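Local coordinates for T cell receptor gamma chain (Monodelphis domestica, PDB 7L15), which forms the gamma chain of a marsupial gamma mu T cell receptor, a heterodimer with the mu chain that probably serves in antigen recognition at the T cell surface, at residues L6-I11 against V94-S99; F152-V157 against Y205-L210. One frame throughout, in Å; residues are numbered along the deposited sequence.

Overall arrangement
Both contacts are buried, and each involves the penultimate strand of an immunoglobulin domain. Contact 1 lies inside the V-type domain, where residues 6-11, the end of edge strand 5-7 and the segment after it, meet strand 93-101 of the other sheet. Contact 2 lies at the end of the C-type domain that faces the V-type domain, where the loop 152-157 meets the end of strand 201-206 and the turn after it. A glutamine amide and a disulfide sulfur carry contact 1. A histidine ring, backbone carbonyls and a water carry contact 2. The centres are 16 Å apart, and Ile11 CD1 joins them by packing against Val156, Val157 and Gln206.

Contact 1: residues L6-I11 against V94-S99; sequences LEQRPI and VYHCAS
Leu6, on edge strand 5-7 of the V-type immunoglobulin fold, and Gln8, just after it, reach to Cys97 on strand 93-101 of the facing sheet. The three residues make up most of the contact. Gln8 spans the gap with its amide. Its CG sits beside the backbone N (chi1 -69°), and the chain is extended beyond it, which carries the amide to the backbone of the opposite strand. Gln8 NE2 donates to Tyr95 O at 2.9 Å. Cys97 N donates to Gln8 OE1 at 3.2 Å, with the donor above the carbonyl plane and not on a lone pair. The amide is thus held at both ends, and this fixes which way round it lies. Gly110 N is a further donor to Gln8 OE1 and ties the amide to strand 104-116 as well. Buried polar atoms of the side chain are matched in this way by backbone groups. A glutamine bonded to the backbone beside the second disulfide cysteine is a familiar feature of V-type domains.

The sulfur of Cys97 is bonded to that of Cys25, and this disulfide links the two sheets. Gln8 CG lies 3.6 Å from Cys97 SG. The side chain of Trp37 touches both Gln8 and Cys97. On the other side of strand 93-101, the imidazole of His96 meets Trp53 of the mu chain edge-to-face, and its ND1 bonds to Gly108 O. Leu6 approaches the Cys97 sulfur with its CD2 methyl. Its CG also lies beside the backbone N (chi1 -47°), and the CD2 branch points into the contact. Leu6 CD2 ends 3.6 Å from Cys97 SG and 3.6 Å from Ala98 CA.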
ATOM      1  N   LEU B   6      -6.618 -10.308  10.362  1.00 70.03           N
ATOM      2  CA  LEU B   6      -6.478 -11.322   9.331  1.00 67.79           C
ATOM      3  C   LEU B   6      -5.142 -11.151   8.624  1.00 70.82           C
ATOM      4  O   LEU B   6      -4.749 -10.030   8.285  1.00 72.10           O
ATOM      5  CB  LEU B   6      -7.614 -11.240   8.306  1.00 67.67           C
ATOM      6  CG  LEU B   6      -9.064 -11.119   8.785  1.00 63.70           C
ATOM      7  CD1 LEU B   6      -9.375  -9.702   9.256  1.00 66.56           C
ATOM      8  CD2 LEU B   6     -10.000 -11.524   7.658  1.00 56.69           C
ATOM      9  N   GLU B   7      -4.462 -12.270   8.389  1.00 65.62           N
ATOM     10  CA  GLU B   7      -3.126 -12.299   7.809  1.00 67.94           C
ATOM     11  C   GLU B   7      -3.167 -13.058   6.488  1.00 63.97           C
ATOM     12  O   GLU B   7      -3.793 -14.116   6.397  1.00 67.58           O
ATOM     13  CB  GLU B   7      -2.131 -12.966   8.778  1.00 74.85           C
ATOM     14  CG  GLU B   7      -0.696 -13.083   8.255  1.00 82.96           C
ATOM     15  CD  GLU B   7       0.172 -14.061   9.062  1.00 86.84           C
ATOM     16  OE1 GLU B   7       0.033 -15.290   8.875  1.00 89.70           O
ATOM     17  OE2 GLU B   7       0.998 -13.598   9.876  1.00 86.14           O
ATOM     18  N   GLN B   8      -2.493 -12.524   5.465  1.00 50.39           N
ATOM     19  CA  GLN B   8      -2.500 -13.109   4.127  1.00 52.70           C
ATOM     20  C   GLN B   8      -1.075 -13.178   3.604  1.00 57.74           C
ATOM     21  O   GLN B   8      -0.395 -12.154   3.521  1.00 57.82           O
ATOM     22  CB  GLN B   8      -3.378 -12.301   3.163  1.00 48.52           C
ATOM     23  CG  GLN B   8      -4.866 -12.376   3.468  1.00 41.08           C
ATOM     24  CD  GLN B   8      -5.724 -11.707   2.387  1.00 40.73           C
ATOM     25  OE1 GLN B   8      -6.244 -10.600   2.585  1.00 39.96           O
ATOM     26  NE2 GLN B   8      -5.888 -12.387   1.252  1.00 40.50           N
ATOM     27  N   ARG B   9      -0.631 -14.380   3.243  1.00 55.44           N
ATOM     28  CA  ARG B   9       0.722 -14.611   2.758  1.00 56.29           C
ATOM     29  C   ARG B   9       0.661 -15.819   1.841  1.00 68.14           C
ATOM     30  O   ARG B   9      -0.167 -16.711   2.060  1.00 77.87           O
ATOM     31  CB  ARG B   9       1.725 -14.861   3.905  1.00 54.57           C
ATOM     32  CG  ARG B   9       2.003 -13.650   4.811  1.00 59.77           C
ATOM     33  CD  ARG B   9       3.107 -13.922   5.828  1.00 69.44           C
ATOM     34  NE  ARG B   9       3.191 -12.867   6.839  1.00 76.24           N
ATOM     35  CZ  ARG B   9       4.166 -12.761   7.738  1.00 76.64           C
ATOM     36  NH1 ARG B   9       5.156 -13.643   7.757  1.00 76.82           N
ATOM     37  NH2 ARG B   9       4.151 -11.776   8.620  1.00 74.30           N
ATOM     38  N   PRO B  10       1.504 -15.878   0.798  1.00 60.22           N
ATOM     39  CA  PRO B  10       2.465 -14.854   0.368  1.00 55.53           C
ATOM     40  C   PRO B  10       1.781 -13.603  -0.184  1.00 51.80           C
ATOM     41  O   PRO B  10       0.566 -13.613  -0.373  1.00 48.17           O
ATOM     42  CB  PRO B  10       3.284 -15.571  -0.713  1.00 55.95           C
ATOM     43  CG  PRO B  10       2.433 -16.720  -1.150  1.00 66.09           C
ATOM     44  CD  PRO B  10       1.677 -17.142   0.060  1.00 62.56           C
ATOM     45  N   ILE B  11       2.544 -12.529  -0.405  1.00 45.47           N
ATOM     46  CA  ILE B  11       1.937 -11.274  -0.831  1.00 44.67           C
ATOM     47  C   ILE B  11       1.485 -11.327  -2.283  1.00 45.74           C
ATOM     48  O   ILE B  11       0.661 -10.513  -2.702  1.00 44.11           O
ATOM     49  CB  ILE B  11       2.912 -10.110  -0.598  1.00 44.79           C
ATOM     50  CG1 ILE B  11       4.146 -10.277  -1.471  1.00 48.64           C
ATOM     51  CG2 ILE B  11       3.353 -10.100   0.837  1.00 42.63           C
ATOM     52  CD1 ILE B  11       5.093  -9.102  -1.383  1.00 54.33           C
ATOM     53  N   VAL B  94      -6.317  -8.043  -6.714  1.00 40.14           N
ATOM     54  CA  VAL B  94      -6.004  -8.220  -5.299  1.00 39.38           C
ATOM     55  C   VAL B  94      -7.183  -8.879  -4.598  1.00 39.63           C
ATOM     56  O   VAL B  94      -8.326  -8.402  -4.688  1.00 41.18           O
ATOM     57  CB  VAL B  94      -5.634  -6.886  -4.635  1.00 43.76           C
ATOM     58  CG1 VAL B  94      -5.137  -7.120  -3.199  1.00 37.97           C
ATOM     59  CG2 VAL B  94      -4.576  -6.181  -5.455  1.00 44.28           C
ATOM     60  N   TYR B  95      -6.902  -9.973  -3.894  1.00 43.82           N
ATOM     61  CA  TYR B  95      -7.907 -10.763  -3.197  1.00 40.44           C
ATOM     62  C   TYR B  95      -7.742 -10.561  -1.695  1.00 49.50           C
ATOM     63  O   TYR B  95      -6.676 -10.849  -1.135  1.00 45.39           O
ATOM     64  CB  TYR B  95      -7.773 -12.238  -3.558  1.00 39.58           C
ATOM     65  CG  TYR B  95      -8.134 -12.557  -4.990  1.00 41.72           C
ATOM     66  CD1 TYR B  95      -7.382 -12.058  -6.042  1.00 37.81           C
ATOM     67  CD2 TYR B  95      -9.228 -13.370  -5.291  1.00 39.31           C
ATOM     68  CE1 TYR B  95      -7.702 -12.341  -7.348  1.00 41.70           C
ATOM     69  CE2 TYR B  95      -9.563 -13.648  -6.610  1.00 40.46           C
ATOM     70  CZ  TYR B  95      -8.789 -13.121  -7.634  1.00 44.80           C
ATOM     71  OH  TYR B  95      -9.074 -13.381  -8.962  1.00 48.24           O
ATOM     72  N   HIS B  96      -8.793 -10.076  -1.049  1.00 41.88           N
ATOM     73  CA  HIS B  96      -8.789  -9.799   0.379  1.00 35.05           C
ATOM     74  C   HIS B  96      -9.746 -10.751   1.073  1.00 45.77           C
ATOM     75  O   HIS B  96     -10.895 -10.900   0.645  1.00 47.96           O
ATOM     76  CB  HIS B  96      -9.242  -8.370   0.672  1.00 37.31           C
ATOM     77  CG  HIS B  96      -8.391  -7.307   0.047  1.00 42.27           C
ATOM     78  ND1 HIS B  96      -7.377  -6.676   0.729  1.00 42.32           N
ATOM     79  CD2 HIS B  96      -8.438  -6.728  -1.175  1.00 40.17           C
ATOM     80  CE1 HIS B  96      -6.822  -5.769  -0.052  1.00 40.68           C
ATOM     81  NE2 HIS B  96      -7.439  -5.789  -1.219  1.00 46.67           N
ATOM     82  N   CYS B  97      -9.297 -11.367   2.154  1.00 51.18           N
ATOM     83  CA  CYS B  97     -10.257 -11.983   3.053  1.00 53.68           C
ATOM     84  C   CYS B  97     -10.758 -10.940   4.043  1.00 48.42           C
ATOM     85  O   CYS B  97     -10.095  -9.942   4.310  1.00 50.48           O
ATOM     86  CB  CYS B  97      -9.653 -13.175   3.794  1.00 63.34           C
ATOM     87  SG  CYS B  97      -8.200 -12.824   4.776  1.00 64.62           S
ATOM     88  N   ALA B  98     -11.959 -11.163   4.564  1.00 48.95           N
ATOM     89  CA  ALA B  98     -12.568 -10.180   5.441  1.00 44.90           C
ATOM     90  C   ALA B  98     -13.401 -10.890   6.493  1.00 52.50           C
ATOM     91  O   ALA B  98     -13.786 -12.053   6.326  1.00 49.84           O
ATOM     92  CB  ALA B  98     -13.434  -9.196   4.658  1.00 44.62           C
ATOM     93  N   SER B  99     -13.692 -10.167   7.576  1.00 52.42           N
ATOM     94  CA  SER B  99     -14.580 -10.688   8.607  1.00 56.76           C
ATOM     95  C   SER B  99     -15.389  -9.562   9.234  1.00 54.48           C
ATOM     96  O   SER B  99     -14.855  -8.490   9.532  1.00 58.35           O
ATOM     97  CB  SER B  99     -13.803 -11.426   9.704  1.00 60.18           C
ATOM     98  OG  SER B  99     -14.708 -12.070  10.577  1.00 63.60           O
TER

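Contact 2: residues F152-V157 against Y205-L210; sequences FFPNVV and YQHEDL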
ATOM      1  N   PHE B 152      14.071  -8.071  -8.898  1.00 45.61           N
ATOM      2  CA  PHE B 152      13.081  -9.061  -8.489  1.00 43.61           C
ATOM      3  C   PHE B 152      11.940  -9.138  -9.498  1.00 51.58           C
ATOM      4  O   PHE B 152      11.758  -8.257 -10.346  1.00 53.66           O
ATOM      5  CB  PHE B 152      12.547  -8.815  -7.056  1.00 38.99           C
ATOM      6  CG  PHE B 152      11.986  -7.424  -6.797  1.00 39.68           C
ATOM      7  CD1 PHE B 152      10.684  -7.108  -7.123  1.00 36.85           C
ATOM      8  CD2 PHE B 152      12.759  -6.460  -6.160  1.00 43.66           C
ATOM      9  CE1 PHE B 152      10.159  -5.838  -6.854  1.00 38.98           C
ATOM     10  CE2 PHE B 152      12.246  -5.181  -5.880  1.00 39.31           C
ATOM     11  CZ  PHE B 152      10.954  -4.867  -6.238  1.00 38.49           C
ATOM     12  N   PHE B 153      11.203 -10.254  -9.429  1.00 47.93           N
ATOM     13  CA  PHE B 153      10.019 -10.491 -10.228  1.00 45.51           C
ATOM     14  C   PHE B 153       9.156 -11.467  -9.439  1.00 47.49           C
ATOM     15  O   PHE B 153       9.680 -12.486  -8.968  1.00 57.84           O
ATOM     16  CB  PHE B 153      10.327 -11.070 -11.607  1.00 55.75           C
ATOM     17  CG  PHE B 153       9.113 -11.231 -12.461  1.00 56.62           C
ATOM     18  CD1 PHE B 153       8.293 -12.336 -12.324  1.00 53.05           C
ATOM     19  CD2 PHE B 153       8.773 -10.254 -13.382  1.00 56.93           C
ATOM     20  CE1 PHE B 153       7.157 -12.457 -13.098  1.00 50.96           C
ATOM     21  CE2 PHE B 153       7.653 -10.374 -14.158  1.00 52.26           C
ATOM     22  CZ  PHE B 153       6.841 -11.471 -14.018  1.00 45.43           C
ATOM     23  N   PRO B 154       7.849 -11.207  -9.285  1.00 48.52           N
ATOM     24  CA  PRO B 154       7.068 -10.104  -9.870  1.00 47.82           C
ATOM     25  C   PRO B 154       7.302  -8.738  -9.207  1.00 44.04           C
ATOM     26  O   PRO B 154       8.084  -8.659  -8.262  1.00 47.32           O
ATOM     27  CB  PRO B 154       5.625 -10.563  -9.650  1.00 41.12           C
ATOM     28  CG  PRO B 154       5.696 -11.297  -8.344  1.00 45.50           C
ATOM     29  CD  PRO B 154       7.045 -11.998  -8.330  1.00 44.32           C
ATOM     30  N   ASN B 155       6.625  -7.694  -9.708  1.00 49.34           N
ATOM     31  CA  ASN B 155       6.751  -6.319  -9.212  1.00 45.80           C
ATOM     32  C   ASN B 155       5.945  -6.058  -7.940  1.00 45.34           C
ATOM     33  O   ASN B 155       5.274  -5.034  -7.829  1.00 49.47           O
ATOM     34  CB  ASN B 155       6.341  -5.345 -10.316  1.00 37.59           C
ATOM     35  CG  ASN B 155       4.887  -5.514 -10.747  1.00 50.05           C
ATOM     36  OD1 ASN B 155       4.292  -6.571 -10.575  1.00 46.47           O
ATOM     37  ND2 ASN B 155       4.308  -4.453 -11.325  1.00 47.28           N
ATOM     38  N   VAL B 156       5.980  -6.978  -6.983  1.00 45.01           N
ATOM     39  CA  VAL B 156       5.261  -6.850  -5.724  1.00 41.56           C
ATOM     40  C   VAL B 156       6.253  -7.140  -4.610  1.00 48.49           C
ATOM     41  O   VAL B 156       6.946  -8.162  -4.645  1.00 44.34           O
ATOM     42  CB  VAL B 156       4.059  -7.817  -5.646  1.00 38.71           C
ATOM     43  CG1 VAL B 156       3.325  -7.637  -4.340  1.00 38.86           C
ATOM     44  CG2 VAL B 156       3.107  -7.618  -6.813  1.00 37.25           C
ATOM     45  N   VAL B 157       6.318  -6.255  -3.618  1.00 45.60           N
ATOM     46  CA  VAL B 157       7.261  -6.424  -2.523  1.00 39.96           C
ATOM     47  C   VAL B 157       6.767  -5.581  -1.361  1.00 40.25           C
ATOM     48  O   VAL B 157       6.065  -4.584  -1.552  1.00 46.49           O
ATOM     49  CB  VAL B 157       8.699  -6.041  -2.963  1.00 45.71           C
ATOM     50  CG1 VAL B 157       8.810  -4.530  -3.147  1.00 46.82           C
ATOM     51  CG2 VAL B 157       9.759  -6.562  -1.971  1.00 45.41           C
ATOM     52  N   TYR B 205      11.898  -7.659   4.525  1.00 43.51           N
ATOM     53  CA  TYR B 205      11.143  -7.635   3.280  1.00 49.70           C
ATOM     54  C   TYR B 205      10.498  -8.989   3.006  1.00 47.73           C
ATOM     55  O   TYR B 205      10.991 -10.035   3.433  1.00 43.99           O
ATOM     56  CB  TYR B 205      12.008  -7.185   2.076  1.00 43.87           C
ATOM     57  CG  TYR B 205      13.172  -8.076   1.712  1.00 50.39           C
ATOM     58  CD1 TYR B 205      14.406  -7.929   2.331  1.00 45.31           C
ATOM     59  CD2 TYR B 205      13.044  -9.049   0.720  1.00 53.67           C
ATOM     60  CE1 TYR B 205      15.480  -8.741   1.975  1.00 55.49           C
ATOM     61  CE2 TYR B 205      14.097  -9.849   0.358  1.00 50.79           C
ATOM     62  CZ  TYR B 205      15.310  -9.705   0.989  1.00 55.31           C
ATOM     63  OH  TYR B 205      16.341 -10.532   0.608  1.00 57.10           O
ATOM     64  N   GLN B 206       9.375  -8.947   2.293  1.00 46.51           N
ATOM     65  CA  GLN B 206       8.658 -10.125   1.837  1.00 45.89           C
ATOM     66  C   GLN B 206       8.531 -10.088   0.321  1.00 51.43           C
ATOM     67  O   GLN B 206       8.392  -9.021  -0.288  1.00 52.25           O
ATOM     68  CB  GLN B 206       7.246 -10.224   2.448  1.00 44.07           C
ATOM     69  CG  GLN B 206       7.219 -10.437   3.945  1.00 49.24           C
ATOM     70  CD  GLN B 206       5.837 -10.201   4.521  1.00 55.65           C
ATOM     71  OE1 GLN B 206       4.847 -10.658   3.967  1.00 64.20           O
ATOM     72  NE2 GLN B 206       5.764  -9.464   5.622  1.00 59.37           N
ATOM     73  N   HIS B 207       8.556 -11.270  -0.279  1.00 43.63           N
ATOM     74  CA  HIS B 207       8.471 -11.381  -1.722  1.00 46.60           C
ATOM     75  C   HIS B 207       8.053 -12.797  -2.057  1.00 51.58           C
ATOM     76  O   HIS B 207       8.356 -13.736  -1.311  1.00 48.03           O
ATOM     77  CB  HIS B 207       9.799 -11.050  -2.398  1.00 46.14           C
ATOM     78  CG  HIS B 207       9.682 -10.928  -3.878  1.00 48.24           C
ATOM     79  ND1 HIS B 207       9.813 -12.006  -4.723  1.00 43.57           N
ATOM     80  CD2 HIS B 207       9.377  -9.867  -4.660  1.00 42.11           C
ATOM     81  CE1 HIS B 207       9.635 -11.608  -5.970  1.00 47.26           C
ATOM     82  NE2 HIS B 207       9.374 -10.311  -5.959  1.00 44.81           N
ATOM     83  N   GLU B 208       7.363 -12.941  -3.195  1.00 44.62           N
ATOM     84  CA  GLU B 208       6.800 -14.240  -3.543  1.00 47.60           C
ATOM     85  C   GLU B 208       7.894 -15.288  -3.741  1.00 49.31           C
ATOM     86  O   GLU B 208       7.675 -16.472  -3.466  1.00 55.00           O
ATOM     87  CB  GLU B 208       5.917 -14.118  -4.793  1.00 43.53           C
ATOM     88  CG  GLU B 208       5.240 -15.420  -5.212  1.00 40.61           C
ATOM     89  CD  GLU B 208       4.531 -15.333  -6.571  1.00 51.39           C
ATOM     90  OE1 GLU B 208       4.248 -14.209  -7.046  1.00 53.79           O
ATOM     91  OE2 GLU B 208       4.253 -16.397  -7.169  1.00 56.41           O
ATOM     92  N   ASP B 209       9.084 -14.882  -4.180  1.00 47.27           N
ATOM     93  CA  ASP B 209      10.128 -15.875  -4.374  1.00 60.61           C
ATOM     94  C   ASP B 209      10.742 -16.340  -3.062  1.00 59.68           C
ATOM     95  O   ASP B 209      11.499 -17.308  -3.065  1.00 58.97           O
ATOM     96  CB  ASP B 209      11.221 -15.346  -5.302  1.00 59.11           C
ATOM     97  CG  ASP B 209      12.008 -16.470  -5.959  1.00 66.63           C
ATOM     98  OD1 ASP B 209      11.374 -17.385  -6.520  1.00 69.47           O
ATOM     99  OD2 ASP B 209      13.255 -16.443  -5.909  1.00 72.00           O
ATOM    100  N   LEU B 210      10.427 -15.674  -1.957  1.00 57.10           N
ATOM    101  CA  LEU B 210      10.808 -16.098  -0.621  1.00 60.11           C
ATOM    102  C   LEU B 210       9.741 -16.954   0.038  1.00 61.84           C
ATOM    103  O   LEU B 210       9.926 -17.379   1.183  1.00 69.83           O
ATOM    104  CB  LEU B 210      11.078 -14.874   0.259  1.00 54.16           C
ATOM    105  CG  LEU B 210      12.116 -13.864  -0.222  1.00 52.00           C
ATOM    106  CD1 LEU B 210      12.335 -12.829   0.858  1.00 48.62           C
ATOM    107  CD2 LEU B 210      13.417 -14.555  -0.563  1.00 57.73           C
TER
HETATM  108  O   HOH W   1       6.185 -10.619  -4.738  1.00 43.36           O
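The imidazole of His207 meets Phe152 obliquely and is bordered by backbone carbonyls of the loop 152-157. The site belongs to the C-type immunoglobulin fold, where the loop between strands 142-152 and 158-163 packs on the turn after strand 201-206. One face of the imidazole carries water 1, offset toward the rim. Phe153 O and Pro154 O lie at the edge, near the ring plane. The phenyl ring of Phe152 is turned 64° from the imidazole, with centroids 5.4 Å apart. Phe152 has Pro154 O at its own edge, in plane. A cis peptide bond precedes Pro154, as is usual in this loop of constant domains.

His207 has its CG anti to the backbone N (chi1 -170°), which places NE2 among the loop carbonyls. His207 NE2 donates to Pro154 O at 3.1 Å, in the carbonyl plane and on a lone pair. At the other nitrogen, Asp209 N donates to His207 ND1 in a nearly straight bond of 3.0 Å. One nitrogen donates and the other accepts, which is consistent with a neutral ring. Both bonds fix the rotation of the imidazole. Water 1 adds a bridge: it donates to Val156 O and accepts from Glu208 N.

Pro154 CD packs 3.5 Å from His207 CE1, and its CG rests near Glu208 OE1. The Glu208 carboxylate bonds to Ser12 OG and Thr14 N, so the turn also holds strand 12-16 of the V-type domain. At the far end of the loop, Val157 CG2 lies 3.3 Å from Gln206 O.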